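Local atomic coordinates of 2L protein (PDB entry 3IT8), a protein that folds like a class I MHC heavy chain and probably captures the host cytokine tumour necrosis factor. Residues Thr8-Asp13 and Thr88-Leu93; Thr31-Asn36 and Asn62-Asn67; Lys74-Glu79 and Val138-Val143; Asn114-Arg119 and Lys129-Gly134. One frame throughout, in Å; residues are numbered along the deposited sequence.

Interaction 1 of 4, residues Thr8-Asp13 and Thr88-Leu93; sequences TVTLKD and TTSLSL. With NAG (2-acetamido-2-deoxy-beta-D-glucopyranose), chain M.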
# COMPACT_ATOMS: atom_id res chain seq x y z
N THR D 8 43.59 -18.21 2.69
CA THR D 8 44.37 -19.10 3.53
C THR D 8 45.81 -18.69 3.81
O THR D 8 46.57 -18.44 2.88
CB THR D 8 44.39 -20.51 2.93
OG1 THR D 8 43.05 -20.93 2.64
CG2 THR D 8 45.03 -21.49 3.90
N VAL D 9 46.18 -18.59 5.08
CA VAL D 9 47.57 -18.31 5.42
C VAL D 9 48.12 -19.61 6.06
O VAL D 9 47.44 -20.28 6.85
CB VAL D 9 47.73 -17.12 6.39
CG1 VAL D 9 46.95 -15.95 5.87
CG2 VAL D 9 47.27 -17.50 7.76
N THR D 10 49.34 -19.97 5.70
CA THR D 10 49.97 -21.18 6.22
C THR D 10 51.34 -20.90 6.80
O THR D 10 52.04 -20.00 6.33
CB THR D 10 50.14 -22.20 5.11
OG1 THR D 10 49.03 -22.11 4.21
CG2 THR D 10 50.17 -23.59 5.69
N LEU D 11 51.74 -21.67 7.81
CA LEU D 11 53.04 -21.48 8.42
C LEU D 11 54.11 -22.12 7.55
O LEU D 11 55.30 -21.95 7.81
CB LEU D 11 53.09 -22.08 9.82
CG LEU D 11 53.49 -21.08 10.91
CD1 LEU D 11 53.72 -21.82 12.21
CD2 LEU D 11 54.76 -20.34 10.51
N LYS D 12 53.68 -22.85 6.53
CA LYS D 12 54.61 -23.51 5.62
C LYS D 12 55.67 -24.22 6.44
O LYS D 12 55.49 -24.42 7.64
CB LYS D 12 55.29 -22.50 4.69
CG LYS D 12 54.71 -22.46 3.29
CD LYS D 12 54.87 -23.79 2.61
CE LYS D 12 54.33 -23.78 1.18
NZ LYS D 12 54.59 -25.08 0.46
N ASP D 13 56.78 -24.61 5.82
CA ASP D 13 57.84 -25.29 6.54
C ASP D 13 58.30 -24.41 7.69
O ASP D 13 57.52 -24.11 8.60
CB ASP D 13 59.02 -25.61 5.61
CG ASP D 13 59.40 -24.42 4.73
OD1 ASP D 13 59.88 -23.40 5.26
OD2 ASP D 13 59.23 -24.52 3.49
N THR D 88 48.41 -24.61 15.04
CA THR D 88 47.94 -25.12 13.76
C THR D 88 48.85 -24.72 12.63
O THR D 88 49.57 -23.71 12.71
CB THR D 88 46.54 -24.60 13.43
OG1 THR D 88 45.64 -24.92 14.50
CG2 THR D 88 46.03 -25.23 12.16
N THR D 89 48.80 -25.50 11.56
CA THR D 89 49.59 -25.26 10.36
C THR D 89 49.09 -24.06 9.58
O THR D 89 49.88 -23.24 9.09
CB THR D 89 49.51 -26.45 9.41
OG1 THR D 89 49.75 -27.65 10.14
CG2 THR D 89 50.53 -26.30 8.30
N SER D 90 47.77 -23.97 9.45
CA SER D 90 47.15 -22.88 8.70
C SER D 90 45.78 -22.45 9.20
O SER D 90 45.18 -23.09 10.06
CB SER D 90 47.02 -23.29 7.24
OG SER D 90 46.15 -24.41 7.13
N LEU D 91 45.30 -21.35 8.63
CA LEU D 91 44.02 -20.75 8.96
C LEU D 91 43.32 -20.37 7.67
O LEU D 91 43.95 -19.89 6.73
CB LEU D 91 44.25 -19.50 9.81
CG LEU D 91 43.02 -18.92 10.50
CD1 LEU D 91 42.40 -19.99 11.40
CD2 LEU D 91 43.42 -17.71 11.33
N SER D 92 42.02 -20.59 7.61
CA SER D 92 41.25 -20.28 6.41
C SER D 92 39.95 -19.51 6.68
O SER D 92 39.23 -19.78 7.65
CB SER D 92 40.88 -21.55 5.64
OG SER D 92 42.01 -22.18 5.10
N LEU D 93 39.66 -18.55 5.81
CA LEU D 93 38.43 -17.77 5.91
C LEU D 93 37.56 -18.19 4.74
O LEU D 93 37.82 -17.83 3.60
CB LEU D 93 38.72 -16.28 5.83
CG LEU D 93 37.44 -15.44 5.82
CD1 LEU D 93 36.66 -15.72 7.09
CD2 LEU D 93 37.77 -13.95 5.71
C1 NAG M . 41.15 -23.36 0.72
C2 NAG M . 40.60 -24.79 0.72
C3 NAG M . 41.63 -25.74 1.35
C4 NAG M . 42.96 -25.66 0.58
C5 NAG M . 43.41 -24.19 0.61
C6 NAG M . 44.72 -23.94 -0.12
C7 NAG M . 38.19 -24.84 0.83
C8 NAG M . 36.97 -25.26 1.62
N2 NAG M . 39.35 -24.81 1.47
O3 NAG M . 41.15 -27.08 1.34
O4 NAG M . 43.95 -26.52 1.16
O5 NAG M . 42.39 -23.34 0.00
O6 NAG M . 44.53 -23.90 -1.53
O7 NAG M . 38.06 -24.54 -0.36

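Interaction 2 of 4, residues Thr31-Asn36 and Asn62-Asn67; sequences TKISYN and NDYNFN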
# COMPACT_ATOMS: atom_id res chain seq x y z
N THR D 31 39.68 -16.26 -9.80
CA THR D 31 40.81 -15.46 -9.38
C THR D 31 41.69 -16.16 -8.38
O THR D 31 41.18 -16.84 -7.48
CB THR D 31 40.36 -14.17 -8.72
OG1 THR D 31 39.73 -13.34 -9.70
CG2 THR D 31 41.51 -13.42 -8.13
N LYS D 32 43.00 -16.02 -8.54
CA LYS D 32 43.94 -16.57 -7.58
C LYS D 32 44.86 -15.44 -7.20
O LYS D 32 45.33 -14.69 -8.06
CB LYS D 32 44.78 -17.70 -8.15
CG LYS D 32 45.79 -18.21 -7.14
CD LYS D 32 46.69 -19.28 -7.70
CE LYS D 32 47.71 -19.71 -6.67
NZ LYS D 32 48.68 -20.69 -7.24
N ILE D 33 45.09 -15.30 -5.90
CA ILE D 33 45.97 -14.27 -5.39
C ILE D 33 46.88 -14.88 -4.34
O ILE D 33 46.45 -15.72 -3.55
CB ILE D 33 45.17 -13.11 -4.76
CG1 ILE D 33 44.42 -12.35 -5.86
CG2 ILE D 33 46.12 -12.18 -3.97
CD1 ILE D 33 43.44 -11.32 -5.31
N SER D 34 48.15 -14.50 -4.35
CA SER D 34 49.09 -15.02 -3.37
C SER D 34 49.97 -13.89 -2.84
O SER D 34 50.22 -12.90 -3.53
CB SER D 34 49.93 -16.13 -3.97
OG SER D 34 50.42 -15.75 -5.23
N TYR D 35 50.42 -14.05 -1.60
CA TYR D 35 51.24 -13.05 -0.95
C TYR D 35 52.67 -13.10 -1.45
O TYR D 35 53.32 -14.12 -1.35
CB TYR D 35 51.22 -13.29 0.55
CG TYR D 35 51.93 -12.22 1.32
CD1 TYR D 35 51.38 -10.95 1.43
CD2 TYR D 35 53.16 -12.47 1.93
CE1 TYR D 35 52.04 -9.95 2.14
CE2 TYR D 35 53.82 -11.48 2.65
CZ TYR D 35 53.26 -10.22 2.75
OH TYR D 35 53.91 -9.24 3.47
N ASN D 36 53.13 -11.98 -2.01
CA ASN D 36 54.49 -11.85 -2.53
C ASN D 36 55.43 -11.44 -1.39
O ASN D 36 55.34 -10.32 -0.87
CB ASN D 36 54.50 -10.78 -3.61
CG ASN D 36 55.84 -10.60 -4.22
OD1 ASN D 36 56.82 -10.39 -3.52
ND2 ASN D 36 55.91 -10.68 -5.53
N ASN D 62 40.25 -3.78 -4.00
CA ASN D 62 41.59 -3.98 -3.42
C ASN D 62 41.93 -5.45 -3.51
O ASN D 62 42.37 -6.05 -2.54
CB ASN D 62 41.61 -3.60 -1.94
CG ASN D 62 40.95 -2.28 -1.67
OD1 ASN D 62 40.42 -1.65 -2.58
ND2 ASN D 62 40.97 -1.86 -0.42
N ASP D 63 41.72 -6.03 -4.69
CA ASP D 63 41.99 -7.44 -4.88
C ASP D 63 41.39 -8.20 -3.71
O ASP D 63 42.11 -8.82 -2.94
CB ASP D 63 43.49 -7.70 -4.97
CG ASP D 63 44.13 -6.93 -6.09
OD1 ASP D 63 43.68 -7.08 -7.25
OD2 ASP D 63 45.08 -6.16 -5.82
N TYR D 64 40.07 -8.09 -3.58
CA TYR D 64 39.33 -8.79 -2.53
C TYR D 64 39.82 -8.50 -1.12
O TYR D 64 39.77 -9.38 -0.26
CB TYR D 64 39.38 -10.30 -2.77
CG TYR D 64 38.95 -10.73 -4.16
CD1 TYR D 64 39.72 -10.42 -5.28
CD2 TYR D 64 37.75 -11.42 -4.36
CE1 TYR D 64 39.33 -10.78 -6.55
CE2 TYR D 64 37.34 -11.80 -5.63
CZ TYR D 64 38.14 -11.47 -6.73
OH TYR D 64 37.74 -11.85 -7.99
N ASN D 65 40.27 -7.27 -0.88
CA ASN D 65 40.78 -6.89 0.43
C ASN D 65 41.82 -7.90 0.89
O ASN D 65 41.90 -8.21 2.08
CB ASN D 65 39.65 -6.84 1.45
CG ASN D 65 38.59 -5.82 1.10
OD1 ASN D 65 37.41 -6.15 1.05
ND2 ASN D 65 39.00 -4.58 0.88
N PHE D 66 42.61 -8.43 -0.05
CA PHE D 66 43.62 -9.43 0.27
C PHE D 66 44.66 -9.01 1.31
O PHE D 66 44.89 -9.72 2.29
CB PHE D 66 44.36 -9.91 -0.97
CG PHE D 66 45.31 -11.01 -0.70
CD1 PHE D 66 44.88 -12.32 -0.62
CD2 PHE D 66 46.65 -10.74 -0.45
CE1 PHE D 66 45.76 -13.36 -0.30
CE2 PHE D 66 47.54 -11.77 -0.13
CZ PHE D 66 47.09 -13.08 -0.05
N ASN D 67 45.30 -7.87 1.10
CA ASN D 67 46.31 -7.41 2.04
C ASN D 67 45.69 -7.33 3.42
O ASN D 67 46.31 -7.76 4.39
CB ASN D 67 46.86 -6.05 1.63
CG ASN D 67 47.45 -6.06 0.23
OD1 ASN D 67 48.00 -7.06 -0.21
ND2 ASN D 67 47.34 -4.94 -0.47

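Interaction 3 of 4, residues Lys74-Glu79 and Val138-Val143; sequences KETLEE and VGMLTV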
# COMPACT_ATOMS: atom_id res chain seq x y z
N LYS D 74 47.20 -13.51 9.49
CA LYS D 74 48.54 -13.86 9.93
C LYS D 74 48.57 -13.57 11.44
O LYS D 74 49.05 -14.37 12.22
CB LYS D 74 49.56 -12.99 9.20
CG LYS D 74 50.98 -13.29 9.57
CD LYS D 74 51.91 -12.28 8.97
CE LYS D 74 53.30 -12.39 9.56
NZ LYS D 74 54.22 -11.37 8.96
N GLU D 75 48.05 -12.41 11.84
CA GLU D 75 48.02 -12.03 13.25
C GLU D 75 47.25 -13.08 14.05
O GLU D 75 47.70 -13.53 15.09
CB GLU D 75 47.35 -10.66 13.43
CG GLU D 75 47.39 -10.15 14.87
CD GLU D 75 46.43 -8.99 15.11
OE1 GLU D 75 46.48 -8.00 14.35
OE2 GLU D 75 45.63 -9.08 16.07
N THR D 76 46.09 -13.47 13.54
CA THR D 76 45.24 -14.45 14.20
C THR D 76 45.91 -15.80 14.33
O THR D 76 45.78 -16.47 15.34
CB THR D 76 43.93 -14.63 13.46
OG1 THR D 76 43.26 -13.37 13.37
CG2 THR D 76 43.04 -15.65 14.20
N LEU D 77 46.61 -16.21 13.29
CA LEU D 77 47.28 -17.49 13.34
C LEU D 77 48.38 -17.49 14.40
O LEU D 77 48.54 -18.47 15.13
CB LEU D 77 47.85 -17.83 11.97
CG LEU D 77 48.55 -19.19 11.84
CD1 LEU D 77 47.74 -20.28 12.54
CD2 LEU D 77 48.74 -19.51 10.36
N GLU D 78 49.13 -16.39 14.50
CA GLU D 78 50.20 -16.28 15.49
C GLU D 78 49.64 -16.42 16.91
O GLU D 78 50.18 -17.18 17.71
CB GLU D 78 50.94 -14.95 15.33
CG GLU D 78 51.78 -14.87 14.07
CD GLU D 78 52.54 -13.56 13.94
OE1 GLU D 78 53.23 -13.17 14.91
OE2 GLU D 78 52.46 -12.91 12.87
N GLU D 79 48.56 -15.69 17.20
CA GLU D 79 47.94 -15.73 18.52
C GLU D 79 47.45 -17.15 18.82
O GLU D 79 47.64 -17.68 19.91
CB GLU D 79 46.77 -14.76 18.60
CG GLU D 79 47.12 -13.32 18.26
CD GLU D 79 48.07 -12.69 19.26
OE1 GLU D 79 49.15 -13.26 19.50
OE2 GLU D 79 47.72 -11.62 19.81
N VAL D 138 40.85 -14.40 19.87
CA VAL D 138 42.05 -13.66 19.51
C VAL D 138 41.95 -13.21 18.06
O VAL D 138 41.07 -13.65 17.32
CB VAL D 138 43.30 -14.54 19.65
CG1 VAL D 138 43.31 -15.19 21.01
CG2 VAL D 138 43.31 -15.60 18.56
N GLY D 139 42.86 -12.33 17.66
CA GLY D 139 42.87 -11.83 16.30
C GLY D 139 41.54 -11.34 15.76
O GLY D 139 40.82 -10.58 16.42
N MET D 140 41.22 -11.78 14.55
CA MET D 140 39.99 -11.40 13.87
C MET D 140 38.77 -12.03 14.50
O MET D 140 37.65 -11.82 14.04
CB MET D 140 40.05 -11.85 12.42
CG MET D 140 39.98 -13.35 12.30
SD MET D 140 39.55 -13.94 10.66
CE MET D 140 41.07 -14.74 10.19
N LEU D 141 38.97 -12.81 15.55
CA LEU D 141 37.86 -13.49 16.20
C LEU D 141 37.21 -12.81 17.41
O LEU D 141 36.22 -13.32 17.92
CB LEU D 141 38.29 -14.91 16.57
CG LEU D 141 38.63 -15.83 15.39
CD1 LEU D 141 39.15 -17.16 15.91
CD2 LEU D 141 37.39 -16.04 14.55
N THR D 142 37.74 -11.68 17.86
CA THR D 142 37.14 -11.00 19.00
C THR D 142 36.78 -9.57 18.72
O THR D 142 37.44 -8.90 17.93
CB THR D 142 38.05 -10.96 20.22
OG1 THR D 142 38.75 -12.20 20.33
CG2 THR D 142 37.22 -10.73 21.48
N VAL D 143 35.74 -9.09 19.38
CA VAL D 143 35.32 -7.71 19.21
C VAL D 143 36.41 -6.82 19.81
O VAL D 143 36.52 -5.64 19.48
CB VAL D 143 33.99 -7.46 19.93
CG1 VAL D 143 33.52 -6.02 19.68
CG2 VAL D 143 32.96 -8.47 19.45

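Interaction 4 of 4, residues Asn114-Arg119 and Lys129-Gly134; sequences NGPLAR and KMTHKG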
# COMPACT_ATOMS: atom_id res chain seq x y z
N ASN D 114 43.02 -28.20 11.78
CA ASN D 114 42.46 -29.17 12.71
C ASN D 114 40.95 -29.31 12.57
O ASN D 114 40.36 -30.23 13.15
CB ASN D 114 42.80 -28.80 14.15
CG ASN D 114 44.27 -28.58 14.36
OD1 ASN D 114 45.09 -29.43 13.98
ND2 ASN D 114 44.62 -27.45 14.96
N GLY D 115 40.33 -28.41 11.82
CA GLY D 115 38.89 -28.47 11.62
C GLY D 115 38.17 -27.16 11.85
O GLY D 115 38.79 -26.19 12.27
N PRO D 116 36.86 -27.10 11.58
CA PRO D 116 36.05 -25.88 11.76
C PRO D 116 36.27 -25.23 13.10
O PRO D 116 36.34 -25.91 14.12
CB PRO D 116 34.62 -26.38 11.58
CG PRO D 116 34.72 -27.81 12.00
CD PRO D 116 35.99 -28.25 11.33
N LEU D 117 36.37 -23.91 13.09
CA LEU D 117 36.62 -23.14 14.30
C LEU D 117 35.42 -22.28 14.71
O LEU D 117 34.72 -22.59 15.68
CB LEU D 117 37.86 -22.28 14.09
CG LEU D 117 38.52 -21.71 15.33
CD1 LEU D 117 38.83 -22.84 16.28
CD2 LEU D 117 39.78 -20.97 14.94
N ALA D 118 35.17 -21.20 13.98
CA ALA D 118 34.06 -20.30 14.29
C ALA D 118 33.29 -19.84 13.06
O ALA D 118 33.86 -19.60 12.00
CB ALA D 118 34.55 -19.08 15.05
N ARG D 119 31.99 -19.67 13.25
CA ARG D 119 31.07 -19.25 12.20
C ARG D 119 30.55 -17.85 12.50
O ARG D 119 30.20 -17.54 13.63
CB ARG D 119 29.92 -20.26 12.16
CG ARG D 119 28.71 -19.87 11.36
CD ARG D 119 27.62 -20.93 11.50
NE ARG D 119 27.95 -22.18 10.84
CZ ARG D 119 28.28 -23.30 11.47
NH1 ARG D 119 28.31 -23.33 12.79
NH2 ARG D 119 28.58 -24.40 10.77
N LYS D 129 31.00 -20.51 18.09
CA LYS D 129 31.66 -21.80 18.03
C LYS D 129 30.99 -22.74 17.03
O LYS D 129 29.77 -22.74 16.89
CB LYS D 129 31.66 -22.44 19.42
CG LYS D 129 30.37 -22.20 20.18
CD LYS D 129 29.83 -23.46 20.83
CE LYS D 129 30.74 -23.98 21.94
NZ LYS D 129 30.16 -25.20 22.61
N MET D 130 31.79 -23.53 16.32
CA MET D 130 31.26 -24.49 15.36
C MET D 130 31.42 -25.88 15.94
O MET D 130 30.88 -26.85 15.41
CB MET D 130 32.00 -24.43 14.03
CG MET D 130 31.73 -23.19 13.20
SD MET D 130 32.26 -23.39 11.50
CE MET D 130 33.91 -22.82 11.60
N THR D 131 32.16 -25.96 17.04
CA THR D 131 32.43 -27.21 17.73
C THR D 131 32.24 -27.00 19.22
O THR D 131 32.29 -25.86 19.68
CB THR D 131 33.89 -27.65 17.48
OG1 THR D 131 34.05 -27.93 16.09
CG2 THR D 131 34.23 -28.90 18.27
N HIS D 132 32.02 -28.08 19.96
CA HIS D 132 31.86 -28.03 21.42
C HIS D 132 33.13 -27.40 22.02
O HIS D 132 33.07 -26.64 22.99
CB HIS D 132 31.66 -29.44 21.98
CG HIS D 132 32.78 -30.39 21.63
ND1 HIS D 132 33.07 -30.76 20.34
CD2 HIS D 132 33.68 -31.03 22.41
CE1 HIS D 132 34.10 -31.58 20.33
NE2 HIS D 132 34.49 -31.76 21.58
N LYS D 133 34.26 -27.74 21.40
CA LYS D 133 35.59 -27.28 21.79
C LYS D 133 35.71 -25.78 22.03
O LYS D 133 36.49 -25.34 22.86
CB LYS D 133 36.62 -27.70 20.73
CG LYS D 133 37.85 -28.39 21.28
CD LYS D 133 37.50 -29.74 21.90
CE LYS D 133 38.74 -30.45 22.43
NZ LYS D 133 38.42 -31.79 23.01
N GLY D 134 34.93 -24.99 21.29
CA GLY D 134 34.99 -23.54 21.43
C GLY D 134 36.10 -22.99 20.55
O GLY D 134 36.76 -23.74 19.83

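Interaction 1 of 4, residues Thr8-Asp13 and Thr88-Leu93
T8 and S92 face each other across two antiparallel strands, their hydroxyls pointing to the same side of the sheet as the glycan on N6. T8 OG1 and S92 OG form a hydrogen bond of 2.9 Å in which either could be the donor. In T8 the hydroxyl lies beside its own backbone N (chi1 -52°), and the methyl is carried alongside the partner, with CG2 3.3 Å from S92 OG. T8 is also the threonine of the Asn-Tyr-Thr sequon that carries the sugar, and its OG1 comes 3.6 Å from O5 of the NAG.

Two residues on, T10 and S90 make the second non-hydrogen-bonded pair, and here the contact is made by carbon. T10 CG2 leans over the neighbouring strand, 3.5 Å from S90 CB, and it also meets the methyl of T89, 3.8 Å between the two CG2 atoms.

Between these pairs sits V9 with L91, a hydrogen-bonded pair whose backbones bond in both directions, V9 N to L91 O and L91 N to V9 O. Their side chains lie side by side on the other face of the sheet, touching through V9 CG2 and L91 CB at 4.2 Å. Just past the strand ends, L11 N adds a bond of 2.8 Å to T89 O.

The contact thus joins strand 2-10 to strand 90-100 in the eight-stranded sheet, with strand 18-25 continuing it beyond T8 and T10 and strand 103-112 beyond S92. Helix 61-82 covers the V9 and L91 face: M73 and L77 pack on V9, and T76 on L91.

Interaction 2 of 4, residues Thr31-Asn36 and Asn62-Asn67
I33 and F66 meet because each sends its reaching group away from its own backbone nitrogen: in I33 chi1 is -69°, which puts CG2 anti to N, and in F66 chi1 of -175° does the same for the ring. The two side chains pass one another head to tail, and I33 CG2 ends up over the middle of one ring face. This is a CH-pi contact, 3.6 Å from CG2 to the centroid of the F66 ring and 14° off its normal.

The other branch of I33, ending in CD1, reaches back toward the first turn of the helix. Its CD1 meets D63 CB at 3.6 Å, approaching roughly at a right angle, and Y64 CD1 at 3.8 Å. At the far end of the F66 ring, CE2 lies 4.0 Å from Y35 CB, close to the plane of the Y35 ring and at its edge; Y35 itself stacks on Y70.

T31 and Y64 reach for each other from the two sides of the contact. T31 CG2 lies 3.8 Å from Y64 CE1, while a bond between the two hydroxyls remains doubtful. The phenol has a clearer partner in D23 OD2 on strand 18-25.

Strand 28-36 is therefore held to the start of helix 61-82 mainly by apolar packing, I33 against F66 and Y64, and Y35 against the far end of the F66 ring. At the T31 end of this largely apolar interface, the carboxylate of D23 would be expected to orient the Y64 hydroxyl.

Interaction 3 of 4, residues Lys74-Glu79 and Val138-Val143
T76 and G139 bring their backbones together, with 4.1 Å between the two CA atoms. The 74-79 side is regular alpha helix, with E78 N bonded to K74 O and E79 N to E75 O. The 138-143 side is loop, tightened into a short 3-10 turn by a bond of 2.9 Å from L141 N to V138 O. G139, at a positive phi of 49°, presents only its CA to the helix, which is what permits so close an approach.

T76 carries the side-chain contact. Its OG1 accepts the M140 N-H in an almost straight bond, 2.8 Å with an angle of 170° at the hydrogen. The same hydroxyl is bonded to L72 O, one turn back in the helix, so it links the loop backbone to the helix backbone. M140 CG lies 3.5 Å from T76 OG1, and the thioether chain bends at chi3 beyond it.

On the next turn V138 CG2 rests against E79 CB at 3.6 Å, and the E79 carboxylate bends away to a salt bridge with K82.

The turn, on the way to helix 148-174, sets the M140 side chain between helix 61-82 and the sheet: it packs on L72 and M73, and both it and T76 touch L91 of strand 90-100.

Interaction 4 of 4, residues Asn114-Arg119 and Lys129-Gly134
P116 begins the contact with M130, at the start of a stretch of strand 115-121 that carries a classic beta bulge: L117 and A118 both lie opposite V110 of the neighbouring strand. P116 CB packs against the end of the methionine, 3.6 Å from M130 CE, while the ring crosses T131 at about a right angle, with P116 CG 4.1 Å from T131 OG1.

L117 supplies the one backbone bond between the segments. Its O receives M130 N at 3.1 Å, the donor standing 36° out of the carbonyl plane and so not on a lone pair. The leucine side chain turns away, though CD1 still comes within 4.2 Å of G134 O.

A118 faces K129 as an antiparallel non-hydrogen-bonded pair with diverging side chains. The M130 methyl lies over this part of the strand, against the backbone nitrogens of L117 and A118, because the methionine chain bends at its last torsion (chi3 -89°).

R119 comes last and meets M130 with its guanidinium. NH2 makes a salt bridge to E247, within the Ig-like range of the chain, and also bonds N242 O; these partners help hold the guanidinium in place. M130 covers one face of that group: SD stands 3.8 Å above its plane, toward the rim, and CG is 3.4 Å from R119 NH1.

In the fold
All four contacts belong to the MHC-like platform, in which helices 61-82 and 148-174 accompany one eight-stranded sheet. Interactions 1 and 3 share a core: L91 CD2 lies 3.5 Å from T76 CG2, and V9 CG2 lies 3.6 Å from L77 CD2. Interaction 3 also meets interaction 4, with L141 CD1 4.0 Å from L117 CD2, and interactions 1 and 4 meet where T88 OG1 lies 2.8 Å from N114 ND2. Interaction 2 uses the same helix as interaction 3, nearer its start, and is separate, about 6 Å from interactions 1 and 3 and about 17 Å from interaction 4 between nearest atoms. Of the four, interaction 1 reaches the glycan on N6.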